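Dnab-like replicative helicase (Bacillus phage SPP1, PDB 3BH0) probably hydrolyses ATP to unwind duplex DNA in the 5'-3' direction during phage replication, the chain here being its C-terminal ATPase domain. Local coordinates at residues T49-G54 with N95-N100; S53-L58 with T82-K87; Y63-R68 with I259-Y264; Q208-L213 with E254-I259. All blocks are in the same frame, centred on the assembly; numbering follows the deposited sequence.

Interaction 1: residues T49-G54 with N95-N100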
loop_
_atom_site.group_PDB
_atom_site.type_symbol
_atom_site.label_atom_id
_atom_site.label_comp_id
_atom_site.label_asym_id
_atom_site.label_seq_id
_atom_site.Cartn_x
_atom_site.Cartn_y
_atom_site.Cartn_z
ATOM N N THR A 49 -10.232 13.906 3.531
ATOM C CA THR A 49 -11.451 13.459 2.896
ATOM C C THR A 49 -11.419 11.942 2.780
ATOM O O THR A 49 -12.209 11.248 3.419
ATOM C CB THR A 49 -11.592 14.091 1.495
ATOM O OG1 THR A 49 -11.634 15.514 1.626
ATOM C CG2 THR A 49 -12.857 13.610 0.791
ATOM N N GLY A 50 -10.479 11.438 1.983
ATOM C CA GLY A 50 -10.399 10.012 1.688
ATOM C C GLY A 50 -9.805 9.136 2.778
ATOM O O GLY A 50 -9.681 9.541 3.932
ATOM N N VAL A 51 -9.460 7.914 2.388
ATOM C CA VAL A 51 -8.891 6.930 3.286
ATOM C C VAL A 51 -7.474 7.355 3.627
ATOM O O VAL A 51 -6.666 7.604 2.723
ATOM C CB VAL A 51 -8.826 5.537 2.622
ATOM C CG1 VAL A 51 -8.427 4.493 3.638
ATOM C CG2 VAL A 51 -10.152 5.172 1.971
ATOM N N PRO A 52 -7.161 7.438 4.931
ATOM C CA PRO A 52 -5.804 7.839 5.317
ATOM C C PRO A 52 -4.794 6.681 5.213
ATOM O O PRO A 52 -5.107 5.535 5.565
ATOM C CB PRO A 52 -5.973 8.268 6.778
ATOM C CG PRO A 52 -7.117 7.427 7.286
ATOM C CD PRO A 52 -8.018 7.163 6.106
ATOM N N SER A 53 -3.600 6.992 4.718
ATOM C CA SER A 53 -2.434 6.115 4.851
ATOM C C SER A 53 -2.017 6.031 6.319
ATOM O O SER A 53 -1.493 5.012 6.757
ATOM C CB SER A 53 -1.279 6.687 4.056
ATOM O OG SER A 53 -0.953 7.973 4.541
ATOM N N GLY A 54 -2.262 7.114 7.064
ATOM C CA GLY A 54 -1.913 7.217 8.475
ATOM C C GLY A 54 -0.592 7.947 8.655
ATOM O O GLY A 54 -0.120 8.154 9.777
ATOM N N ASN A 95 -9.265 3.313 10.822
ATOM C CA ASN A 95 -10.341 4.234 10.466
ATOM C C ASN A 95 -11.651 3.465 10.295
ATOM O O ASN A 95 -12.679 4.038 9.959
ATOM C CB ASN A 95 -9.998 4.938 9.156
ATOM C CG ASN A 95 -10.104 6.439 9.253
ATOM O OD1 ASN A 95 -10.821 7.070 8.468
ATOM N ND2 ASN A 95 -9.371 7.031 10.199
ATOM N N ASP A 96 -11.595 2.157 10.536
ATOM C CA ASP A 96 -12.707 1.222 10.311
ATOM C C ASP A 96 -13.043 1.043 8.821
ATOM O O ASP A 96 -14.166 0.669 8.454
ATOM C CB ASP A 96 -13.947 1.578 11.143
ATOM C CG ASP A 96 -14.762 0.345 11.529
ATOM O OD1 ASP A 96 -15.803 0.091 10.867
ATOM O OD2 ASP A 96 -14.347 -0.378 12.480
ATOM N N ASP A 97 -12.053 1.301 7.969
ATOM C CA ASP A 97 -12.145 0.942 6.565
ATOM C C ASP A 97 -11.752 -0.525 6.464
ATOM O O ASP A 97 -11.151 -1.070 7.405
ATOM C CB ASP A 97 -11.236 1.834 5.721
ATOM C CG ASP A 97 -11.680 3.290 5.729
ATOM O OD1 ASP A 97 -12.842 3.553 5.354
ATOM O OD2 ASP A 97 -10.873 4.171 6.112
ATOM N N VAL A 98 -12.112 -1.157 5.345
ATOM C CA VAL A 98 -11.878 -2.584 5.118
ATOM C C VAL A 98 -10.691 -2.797 4.175
ATOM O O VAL A 98 -10.679 -2.284 3.056
ATOM C CB VAL A 98 -13.147 -3.273 4.540
ATOM C CG1 VAL A 98 -12.910 -4.763 4.277
ATOM C CG2 VAL A 98 -14.331 -3.088 5.479
ATOM N N VAL A 99 -9.701 -3.557 4.637
ATOM C CA VAL A 99 -8.505 -3.844 3.849
ATOM C C VAL A 99 -8.457 -5.302 3.381
ATOM O O VAL A 99 -8.477 -6.220 4.189
ATOM C CB VAL A 99 -7.206 -3.484 4.614
ATOM C CG1 VAL A 99 -5.987 -3.654 3.700
ATOM C CG2 VAL A 99 -7.267 -2.051 5.160
ATOM N N ASN A 100 -8.414 -5.492 2.065
ATOM C CA ASN A 100 -8.220 -6.792 1.456
ATOM C C ASN A 100 -6.775 -6.880 0.981
ATOM O O ASN A 100 -6.380 -6.215 0.025
ATOM C CB ASN A 100 -9.142 -6.968 0.251
ATOM C CG ASN A 100 -10.533 -7.481 0.615
ATOM O OD1 ASN A 100 -10.878 -7.626 1.785
ATOM N ND2 ASN A 100 -11.335 -7.764 -0.412
#
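Above one side of the Asn-95 amide lies the ring of Pro-52: CG sits almost squarely over the amide carbon, with Pro-52 CG 3.7 Å from Asn-95 CG and equally far from ND2. The neighbouring ring carbon leans toward the carbonyl end, Pro-52 CD being 3.7 Å from Asn-95 OD1. The second flat group, the carboxylate of Asp-97, has Val-51 above its plane, where a methyl rests near one oxygen (Val-51 CG1 to Asp-97 OD2, 3.5 Å). That methyl is the branch of Val-51 opposite the backbone N (chi1 -172°), and the two side chains pass in opposite senses. Contacts between the segments are therefore van der Waals, with aliphatic carbons laid on polar planes. The stronger polar partner of Asp-97 is Arg-182, which forms a salt bridge with OD1 and also bonds Thr-49 O, so one arginine ties the buried carboxylate to the loop 49-54. Asn-95 stays at the exposed margin, whereas Val-51, Pro-52 and Asp-97 are buried. After Asn-95 the chain turns through the positive phi of Asp-96 (68°), a Schellman motif closing the helix that begins at 81, and then enters strand 98-103. This helix-to-strand turn belongs to the alternating, parallel part of a RecA-like P-loop ATPase core, here covered by the loop leading to helix 56-62.

Interaction 2: residues S53-L58 with T82-K87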
loop_
_atom_site.group_PDB
_atom_site.type_symbol
_atom_site.label_atom_id
_atom_site.label_comp_id
_atom_site.label_asym_id
_atom_site.label_seq_id
_atom_site.Cartn_x
_atom_site.Cartn_y
_atom_site.Cartn_z
ATOM N N SER A 53 -3.600 6.992 4.718
ATOM C CA SER A 53 -2.434 6.115 4.851
ATOM C C SER A 53 -2.017 6.031 6.319
ATOM O O SER A 53 -1.493 5.012 6.757
ATOM C CB SER A 53 -1.279 6.687 4.056
ATOM O OG SER A 53 -0.953 7.973 4.541
ATOM N N GLY A 54 -2.262 7.114 7.064
ATOM C CA GLY A 54 -1.913 7.217 8.475
ATOM C C GLY A 54 -0.592 7.947 8.655
ATOM O O GLY A 54 -0.120 8.154 9.777
ATOM N N PHE A 55 0.018 8.313 7.533
ATOM C CA PHE A 55 1.210 9.116 7.547
ATOM C C PHE A 55 0.785 10.548 7.280
ATOM O O PHE A 55 0.495 10.945 6.141
ATOM C CB PHE A 55 2.257 8.590 6.558
ATOM C CG PHE A 55 2.596 7.135 6.763
ATOM C CD1 PHE A 55 3.109 6.689 7.979
ATOM C CD2 PHE A 55 2.385 6.206 5.756
ATOM C CE1 PHE A 55 3.407 5.338 8.180
ATOM C CE2 PHE A 55 2.692 4.850 5.954
ATOM C CZ PHE A 55 3.197 4.428 7.163
ATOM N N THR A 56 0.727 11.302 8.373
ATOM C CA THR A 56 0.203 12.664 8.416
ATOM C C THR A 56 0.508 13.473 7.146
ATOM O O THR A 56 -0.409 13.934 6.460
ATOM C CB THR A 56 0.731 13.389 9.698
ATOM O OG1 THR A 56 0.571 12.521 10.835
ATOM C CG2 THR A 56 -0.004 14.705 9.951
ATOM N N GLU A 57 1.796 13.605 6.833
ATOM C CA GLU A 57 2.251 14.525 5.801
ATOM C C GLU A 57 1.966 14.048 4.395
ATOM O O GLU A 57 2.015 14.835 3.466
ATOM C CB GLU A 57 3.753 14.820 5.957
ATOM C CG GLU A 57 4.102 15.698 7.152
ATOM C CD GLU A 57 3.315 17.007 7.181
ATOM O OE1 GLU A 57 3.215 17.683 6.123
ATOM O OE2 GLU A 57 2.791 17.353 8.272
ATOM N N LEU A 58 1.699 12.758 4.238
ATOM C CA LEU A 58 1.333 12.212 2.939
ATOM C C LEU A 58 -0.161 12.439 2.705
ATOM O O LEU A 58 -0.580 12.781 1.598
ATOM C CB LEU A 58 1.711 10.720 2.840
ATOM C CG LEU A 58 1.075 9.884 1.715
ATOM C CD1 LEU A 58 1.654 10.268 0.362
ATOM C CD2 LEU A 58 1.210 8.377 1.966
ATOM N N THR A 82 7.184 -3.724 2.109
ATOM C CA THR A 82 6.195 -4.596 2.758
ATOM C C THR A 82 5.754 -4.034 4.110
ATOM O O THR A 82 4.557 -3.878 4.368
ATOM C CB THR A 82 6.721 -6.057 2.929
ATOM O OG1 THR A 82 7.079 -6.587 1.646
ATOM C CG2 THR A 82 5.642 -6.958 3.543
ATOM N N ALA A 83 6.740 -3.734 4.953
ATOM C CA ALA A 83 6.541 -3.086 6.240
ATOM C C ALA A 83 5.685 -1.822 6.109
ATOM O O ALA A 83 4.787 -1.595 6.906
ATOM C CB ALA A 83 7.902 -2.755 6.873
ATOM N N PHE A 84 5.977 -1.022 5.083
ATOM C CA PHE A 84 5.271 0.229 4.794
ATOM C C PHE A 84 3.823 -0.006 4.365
ATOM O O PHE A 84 2.904 0.693 4.828
ATOM C CB PHE A 84 6.044 0.996 3.716
ATOM C CG PHE A 84 5.380 2.253 3.255
ATOM C CD1 PHE A 84 5.487 3.427 3.993
ATOM C CD2 PHE A 84 4.694 2.283 2.059
ATOM C CE1 PHE A 84 4.890 4.608 3.546
ATOM C CE2 PHE A 84 4.096 3.457 1.609
ATOM C CZ PHE A 84 4.198 4.618 2.360
ATOM N N ALA A 85 3.626 -0.983 3.479
ATOM C CA ALA A 85 2.284 -1.369 3.063
ATOM C C ALA A 85 1.457 -1.917 4.235
ATOM O O ALA A 85 0.307 -1.509 4.436
ATOM C CB ALA A 85 2.348 -2.373 1.919
ATOM N N LEU A 86 2.039 -2.823 5.019
ATOM C CA LEU A 86 1.303 -3.386 6.164
ATOM C C LEU A 86 0.995 -2.317 7.196
ATOM O O LEU A 86 -0.064 -2.329 7.815
ATOM C CB LEU A 86 2.015 -4.593 6.796
ATOM C CG LEU A 86 2.052 -5.876 5.944
ATOM C CD1 LEU A 86 3.069 -6.838 6.470
ATOM C CD2 LEU A 86 0.700 -6.573 5.805
ATOM N N LYS A 87 1.908 -1.369 7.350
ATOM C CA LYS A 87 1.703 -0.278 8.287
ATOM C C LYS A 87 0.418 0.439 7.875
ATOM O O LYS A 87 -0.537 0.499 8.645
ATOM C CB LYS A 87 2.930 0.630 8.309
ATOM C CG LYS A 87 2.843 1.821 9.231
ATOM C CD LYS A 87 2.681 1.420 10.676
ATOM C CE LYS A 87 2.394 2.653 11.521
ATOM N NZ LYS A 87 2.406 2.288 12.962
#
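Phe-55 and Phe-84 lie nearly parallel, their planes 11° apart, but slid so far that they barely overlap, with ring centroids 5.1 Å from each other. The touch is carried by one corner of each ring, Phe-55 CE2 meeting Phe-84 CE1 at 3.3 Å, which is tight for two aromatic carbons. Lys-87 comes to the other side of the Phe-55 plane with its aliphatic part, Lys-87 CG lying 3.3 Å from Phe-55 CZ. The outer end of the Phe-55 ring thus meets, obliquely and on opposite sides of its plane, two residues about one helical turn apart. Chi1 of Lys-87 (179°) sets CG beside the CZ end of the ring; the bend at chi2 then turns the rest of the chain off, and NZ bonds Asn-304. Behind the ring, an ST turn fixes its backbone: Phe-55 N donates to Ser-53 OG (3.2 Å, nearly straight at 163°). Phe-55 itself is the N-cap residue of helix 56-62, and Phe-305 and Leu-296 of the sheet also touch its side chain. The partner helix 81-93 starts at Lys-81 and Thr-82, which fit a Walker A pattern, so the contact joins the start of helix 56-62 to the helix that follows the probable P-loop of this ATPase fold.

Interaction 3: residues Y63-R68 with I259-Y264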
loop_
_atom_site.group_PDB
_atom_site.type_symbol
_atom_site.label_atom_id
_atom_site.label_comp_id
_atom_site.label_asym_id
_atom_site.label_seq_id
_atom_site.Cartn_x
_atom_site.Cartn_y
_atom_site.Cartn_z
ATOM N N TYR A 63 -4.977 14.258 0.758
ATOM C CA TYR A 63 -6.264 14.399 1.464
ATOM C C TYR A 63 -6.973 13.058 1.642
ATOM O O TYR A 63 -8.185 12.998 1.845
ATOM C CB TYR A 63 -7.169 15.521 0.884
ATOM C CG TYR A 63 -6.717 16.903 1.356
ATOM C CD1 TYR A 63 -5.991 17.750 0.514
ATOM C CD2 TYR A 63 -6.955 17.328 2.672
ATOM C CE1 TYR A 63 -5.548 18.997 0.950
ATOM C CE2 TYR A 63 -6.516 18.576 3.117
ATOM C CZ TYR A 63 -5.820 19.405 2.250
ATOM O OH TYR A 63 -5.371 20.635 2.689
ATOM N N GLY A 64 -6.170 11.988 1.603
ATOM C CA GLY A 64 -6.656 10.613 1.695
ATOM C C GLY A 64 -6.804 9.975 0.329
ATOM O O GLY A 64 -6.855 10.671 -0.698
ATOM N N TYR A 65 -6.856 8.643 0.311
ATOM C CA TYR A 65 -7.077 7.908 -0.924
ATOM C C TYR A 65 -8.541 7.961 -1.276
ATOM O O TYR A 65 -9.390 7.809 -0.423
ATOM C CB TYR A 65 -6.604 6.451 -0.815
ATOM C CG TYR A 65 -5.124 6.293 -0.539
ATOM C CD1 TYR A 65 -4.164 6.967 -1.311
ATOM C CD2 TYR A 65 -4.682 5.472 0.499
ATOM C CE1 TYR A 65 -2.813 6.827 -1.056
ATOM C CE2 TYR A 65 -3.324 5.326 0.765
ATOM C CZ TYR A 65 -2.393 6.000 -0.015
ATOM O OH TYR A 65 -1.046 5.839 0.259
ATOM N N LYS A 66 -8.824 8.186 -2.550
ATOM C CA LYS A 66 -10.199 8.328 -3.018
ATOM C C LYS A 66 -10.699 7.002 -3.561
ATOM O O LYS A 66 -9.955 6.266 -4.207
ATOM C CB LYS A 66 -10.311 9.395 -4.127
ATOM C CG LYS A 66 -9.589 10.730 -3.860
ATOM C CD LYS A 66 -10.054 11.435 -2.578
ATOM C CE LYS A 66 -9.267 12.725 -2.375
ATOM N NZ LYS A 66 -8.987 12.930 -0.927
ATOM N N ARG A 67 -11.973 6.733 -3.309
ATOM C CA ARG A 67 -12.696 5.608 -3.884
ATOM C C ARG A 67 -12.330 5.221 -5.338
ATOM O O ARG A 67 -12.550 4.093 -5.747
ATOM C CB ARG A 67 -14.199 5.875 -3.778
ATOM C CG ARG A 67 -14.698 6.142 -2.359
ATOM C CD ARG A 67 -15.583 4.999 -1.845
ATOM N NE ARG A 67 -16.446 5.425 -0.736
ATOM C CZ ARG A 67 -17.497 4.739 -0.272
ATOM N NH1 ARG A 67 -17.848 3.575 -0.823
ATOM N NH2 ARG A 67 -18.202 5.223 0.752
ATOM N N ARG A 68 -11.756 6.106 -6.130
ATOM C CA ARG A 68 -11.386 5.675 -7.487
ATOM C C ARG A 68 -9.879 5.393 -7.712
ATOM O O ARG A 68 -9.480 4.868 -8.764
ATOM C CB ARG A 68 -11.930 6.692 -8.511
ATOM C CG ARG A 68 -11.062 7.923 -8.770
ATOM C CD ARG A 68 -10.414 7.871 -10.164
ATOM N NE ARG A 68 -9.430 8.943 -10.320
ATOM C CZ ARG A 68 -8.712 9.185 -11.416
ATOM N NH1 ARG A 68 -8.825 8.436 -12.503
ATOM N NH2 ARG A 68 -7.861 10.199 -11.421
ATOM N N ILE A 259 -1.602 7.762 -8.129
ATOM C CA ILE A 259 -0.549 8.019 -7.166
ATOM C C ILE A 259 0.557 6.965 -7.277
ATOM O O ILE A 259 0.293 5.764 -7.330
ATOM C CB ILE A 259 -1.102 8.110 -5.730
ATOM C CG1 ILE A 259 -2.220 9.161 -5.670
ATOM C CG2 ILE A 259 0.029 8.463 -4.752
ATOM C CD1 ILE A 259 -3.014 9.231 -4.367
ATOM N N ILE A 260 1.789 7.435 -7.333
ATOM C CA ILE A 260 2.942 6.565 -7.305
ATOM C C ILE A 260 3.864 7.017 -6.192
ATOM O O ILE A 260 4.457 8.096 -6.240
ATOM C CB ILE A 260 3.690 6.548 -8.654
ATOM C CG1 ILE A 260 2.754 6.063 -9.770
ATOM C CG2 ILE A 260 4.983 5.700 -8.549
ATOM C CD1 ILE A 260 3.343 6.138 -11.194
ATOM N N GLU A 261 3.973 6.186 -5.170
ATOM C CA GLU A 261 4.905 6.472 -4.107
ATOM C C GLU A 261 6.108 5.531 -4.144
ATOM O O GLU A 261 5.968 4.322 -4.037
ATOM C CB GLU A 261 4.202 6.525 -2.747
ATOM C CG GLU A 261 3.031 5.608 -2.601
ATOM C CD GLU A 261 2.075 6.023 -1.498
ATOM O OE1 GLU A 261 1.274 6.930 -1.737
ATOM O OE2 GLU A 261 2.084 5.415 -0.410
ATOM N N PHE A 262 7.282 6.113 -4.373
ATOM C CA PHE A 262 8.548 5.407 -4.276
ATOM C C PHE A 262 9.059 5.467 -2.841
ATOM O O PHE A 262 8.828 6.447 -2.131
ATOM C CB PHE A 262 9.598 6.041 -5.189
ATOM C CG PHE A 262 9.318 5.898 -6.663
ATOM C CD1 PHE A 262 8.899 4.694 -7.201
ATOM C CD2 PHE A 262 9.540 6.966 -7.519
ATOM C CE1 PHE A 262 8.668 4.567 -8.579
ATOM C CE2 PHE A 262 9.329 6.851 -8.899
ATOM C CZ PHE A 262 8.887 5.651 -9.426
ATOM N N LEU A 263 9.736 4.405 -2.425
ATOM C CA LEU A 263 10.448 4.373 -1.157
ATOM C C LEU A 263 11.946 4.327 -1.413
ATOM O O LEU A 263 12.426 3.616 -2.291
ATOM C CB LEU A 263 10.022 3.170 -0.314
ATOM C CG LEU A 263 8.774 3.191 0.585
ATOM C CD1 LEU A 263 7.761 4.293 0.295
ATOM C CD2 LEU A 263 8.097 1.860 0.476
ATOM N N TYR A 264 12.683 5.106 -0.639
ATOM C CA TYR A 264 14.124 5.132 -0.708
ATOM C C TYR A 264 14.638 5.246 0.703
ATOM O O TYR A 264 14.199 6.107 1.463
ATOM C CB TYR A 264 14.568 6.324 -1.544
ATOM C CG TYR A 264 16.055 6.535 -1.621
ATOM C CD1 TYR A 264 16.842 5.757 -2.464
ATOM C CD2 TYR A 264 16.671 7.530 -0.873
ATOM C CE1 TYR A 264 18.208 5.961 -2.549
ATOM C CE2 TYR A 264 18.033 7.741 -0.945
ATOM C CZ TYR A 264 18.798 6.958 -1.781
ATOM O OH TYR A 264 20.153 7.165 -1.861
#
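Tyr-65 reaches Glu-261 because its CG lies opposite the carbonyl carbon (chi1 -61°), which sends the ring from the loop toward strand 259-265. Glu-261 answers with a first torsion of 32°, well away from a staggered value, and a chain extended beyond CG, so that the two side chains come from opposite directions and meet at their polar ends. There Tyr-65 OH donates to Glu-261 OE1 at 3.2 Å, arriving on the syn side of the carboxylate and 27° out of its plane. Gln-88 NE2 gives a second hydrogen bond to the same hydroxyl, which therefore both donates and accepts in a buried place. Nearer the root of the ring the contact is apolar: the terminal methyl of Ile-259 lies in the ring plane at its edge, Ile-259 CD1 being 4.0 Å from Tyr-65 CD1 and 4.1 Å from CE1. The strand thus offers the tyrosine a methyl alongside and an acid at the far end, from two residues that face the same way. Close by, Lys-66 folds back on its own loop, NZ bonding Gly-64 O at 3.1 Å from above the carbonyl plane. The Tyr-65 ring also touches Val-71 of strand 70-74 and Met-92 of helix 81-93. It is accordingly inserted between that helix and the sheet, where strand 259-265 runs parallel beside strand 70-74, and Phe-84 of the helix packs on Glu-261.

Interaction 4: residues Q208-L213 with E254-I259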
loop_
_atom_site.group_PDB
_atom_site.type_symbol
_atom_site.label_atom_id
_atom_site.label_comp_id
_atom_site.label_asym_id
_atom_site.label_seq_id
_atom_site.Cartn_x
_atom_site.Cartn_y
_atom_site.Cartn_z
ATOM N N GLN A 208 -1.794 -4.920 -19.454
ATOM C CA GLN A 208 -3.154 -5.437 -19.196
ATOM C C GLN A 208 -3.461 -5.476 -17.711
ATOM O O GLN A 208 -4.486 -4.953 -17.281
ATOM C CB GLN A 208 -3.363 -6.828 -19.798
ATOM C CG GLN A 208 -4.548 -7.610 -19.170
ATOM C CD GLN A 208 -4.125 -8.466 -17.966
ATOM O OE1 GLN A 208 -3.112 -9.160 -18.014
ATOM N NE2 GLN A 208 -4.905 -8.418 -16.895
ATOM N N ILE A 209 -2.571 -6.074 -16.919
ATOM C CA ILE A 209 -2.755 -6.075 -15.461
ATOM C C ILE A 209 -3.007 -4.662 -14.931
ATOM O O ILE A 209 -3.899 -4.451 -14.118
ATOM C CB ILE A 209 -1.575 -6.724 -14.712
ATOM C CG1 ILE A 209 -1.482 -8.222 -15.033
ATOM C CG2 ILE A 209 -1.733 -6.497 -13.192
ATOM C CD1 ILE A 209 -0.143 -8.863 -14.658
ATOM N N SER A 210 -2.238 -3.696 -15.420
ATOM C CA SER A 210 -2.349 -2.297 -14.976
ATOM C C SER A 210 -3.701 -1.650 -15.339
ATOM O O SER A 210 -4.378 -1.084 -14.476
ATOM C CB SER A 210 -1.159 -1.477 -15.520
ATOM O OG SER A 210 -1.437 -0.079 -15.546
ATOM N N ARG A 211 -4.091 -1.747 -16.612
ATOM C CA ARG A 211 -5.388 -1.225 -17.073
ATOM C C ARG A 211 -6.532 -1.805 -16.270
ATOM O O ARG A 211 -7.411 -1.061 -15.805
ATOM C CB ARG A 211 -5.619 -1.513 -18.564
ATOM C CG ARG A 211 -4.835 -0.624 -19.491
ATOM C CD ARG A 211 -5.244 -0.845 -20.939
ATOM N NE ARG A 211 -5.038 -2.229 -21.367
ATOM C CZ ARG A 211 -3.932 -2.657 -21.958
ATOM N NH1 ARG A 211 -2.949 -1.799 -22.180
ATOM N NH2 ARG A 211 -3.804 -3.936 -22.336
ATOM N N ASP A 212 -6.498 -3.126 -16.089
ATOM C CA ASP A 212 -7.565 -3.851 -15.401
ATOM C C ASP A 212 -7.664 -3.474 -13.916
ATOM O O ASP A 212 -8.782 -3.379 -13.354
ATOM C CB ASP A 212 -7.413 -5.375 -15.613
ATOM C CG ASP A 212 -7.623 -5.799 -17.085
ATOM O OD1 ASP A 212 -7.943 -4.922 -17.920
ATOM O OD2 ASP A 212 -7.469 -6.997 -17.424
ATOM N N LEU A 213 -6.503 -3.232 -13.292
ATOM C CA LEU A 213 -6.462 -2.828 -11.878
ATOM C C LEU A 213 -7.093 -1.467 -11.679
ATOM O O LEU A 213 -7.773 -1.227 -10.683
ATOM C CB LEU A 213 -5.029 -2.853 -11.308
ATOM C CG LEU A 213 -4.525 -4.248 -10.923
ATOM C CD1 LEU A 213 -3.065 -4.233 -10.502
ATOM C CD2 LEU A 213 -5.402 -4.913 -9.837
ATOM N N GLU A 254 2.860 3.671 -15.180
ATOM C CA GLU A 254 2.907 5.066 -14.746
ATOM C C GLU A 254 1.715 5.879 -15.255
ATOM O O GLU A 254 1.300 6.855 -14.629
ATOM C CB GLU A 254 4.233 5.738 -15.133
ATOM C CG GLU A 254 4.357 6.171 -16.586
ATOM C CD GLU A 254 5.528 7.120 -16.818
ATOM O OE1 GLU A 254 6.461 6.710 -17.542
ATOM O OE2 GLU A 254 5.518 8.260 -16.281
ATOM N N GLN A 255 1.164 5.470 -16.393
ATOM C CA GLN A 255 0.024 6.172 -16.965
ATOM C C GLN A 255 -1.264 5.922 -16.181
ATOM O O GLN A 255 -1.977 6.865 -15.849
ATOM C CB GLN A 255 -0.091 5.870 -18.462
ATOM C CG GLN A 255 1.003 6.638 -19.252
ATOM C CD GLN A 255 1.222 6.135 -20.667
ATOM O OE1 GLN A 255 0.277 5.844 -21.386
ATOM N NE2 GLN A 255 2.482 6.042 -21.074
ATOM N N ASP A 256 -1.521 4.669 -15.824
ATOM C CA ASP A 256 -2.774 4.318 -15.151
ATOM C C ASP A 256 -2.909 4.786 -13.704
ATOM O O ASP A 256 -4.004 5.148 -13.268
ATOM C CB ASP A 256 -3.037 2.819 -15.271
ATOM C CG ASP A 256 -3.295 2.403 -16.703
ATOM O OD1 ASP A 256 -3.863 3.223 -17.472
ATOM O OD2 ASP A 256 -2.926 1.272 -17.069
ATOM N N ALA A 257 -1.798 4.801 -12.972
ATOM C CA ALA A 257 -1.821 5.146 -11.556
ATOM C C ALA A 257 -2.100 6.631 -11.332
ATOM O O ALA A 257 -1.605 7.504 -12.049
ATOM C CB ALA A 257 -0.517 4.739 -10.882
ATOM N N ASP A 258 -2.913 6.902 -10.330
ATOM C CA ASP A 258 -3.164 8.259 -9.896
ATOM C C ASP A 258 -2.049 8.700 -8.958
ATOM O O ASP A 258 -1.604 9.850 -8.988
ATOM C CB ASP A 258 -4.537 8.313 -9.215
ATOM C CG ASP A 258 -5.610 7.685 -10.080
ATOM O OD1 ASP A 258 -5.738 8.109 -11.256
ATOM O OD2 ASP A 258 -6.272 6.730 -9.626
ATOM N N ILE A 259 -1.602 7.762 -8.129
ATOM C CA ILE A 259 -0.549 8.019 -7.166
ATOM C C ILE A 259 0.557 6.965 -7.277
ATOM O O ILE A 259 0.293 5.764 -7.330
ATOM C CB ILE A 259 -1.102 8.110 -5.730
ATOM C CG1 ILE A 259 -2.220 9.161 -5.670
ATOM C CG2 ILE A 259 0.029 8.463 -4.752
ATOM C CD1 ILE A 259 -3.014 9.231 -4.367
#
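Ser-210 and Asp-256 form the tight part of this contact, where helix 202-220 meets the last turn of helix 252-256. The serine hydroxyl is opposite its backbone N (chi1 159°) and points at the carboxylate, and as modelled Ser-210 OG donates to Asp-256 OD2. The separation of 2.5 Å is shorter than usual, and the position of OD2 is not quite certain, so both the length and the strength of this bond are doubtful. The backbones come close at this point too, with 6.4 Å between Arg-211 CA and Asp-256 CA. Ser-210 is buried, and the side chains of Gln-252 and Leu-253 from the partner helix also reach it.

The other side is looser. Arg-211, an exposed residue, approaches Asp-256 only with its backbone N and the first carbons of its side chain, Arg-211 CG lying 3.6 Å from Asp-256 OD2. Its guanidinium stands almost perpendicular to the carboxylate (88°) and makes no salt bridge, Arg-211 NE being 5.9 Å from Asp-256 OD2. Instead the chain bends at chi3 and carries the group back along its own helix, one face toward Gln-208 N. On a part of the helix turned from the contact, Gln-208 NE2 bonds Asp-212 OD2 at 3.0 Å, entering from above the carboxylate plane.

As modelled, one carboxylate oxygen takes a neutral hydroxyl as its hydrogen-bond partner across the segments. The nearby arginine may still favour the negative charge of Asp-256, so the contact points to a hydroxyl-carboxylate hydrogen bond of uncertain length with at most a longer-range attraction, not to a salt bridge.

How the interactions relate
Interactions 1 and 2 start from the same loop, share Ser-53 and Gly-54, and have centres 11 Å apart. Interaction 3 touches both. Val-51 O of interaction 1 lies 2.6 Å from Tyr-65 N, a probable hydrogen bond, while Phe-84 CE2 of interaction 2 packs 3.5 Å from Glu-261 OE2. All three contacts thus reach helix 81-93, whose start carries the probable Walker A motif. Interaction 4 lies farther off, its centre about 21 Å from those of interactions 1 and 2. It joins interaction 3 through Ile-259 and a salt bridge, Arg-68 NH2 to Asp-258 OD1 at 3.0 Å, where helix 252-256 gives way to strand 259-265.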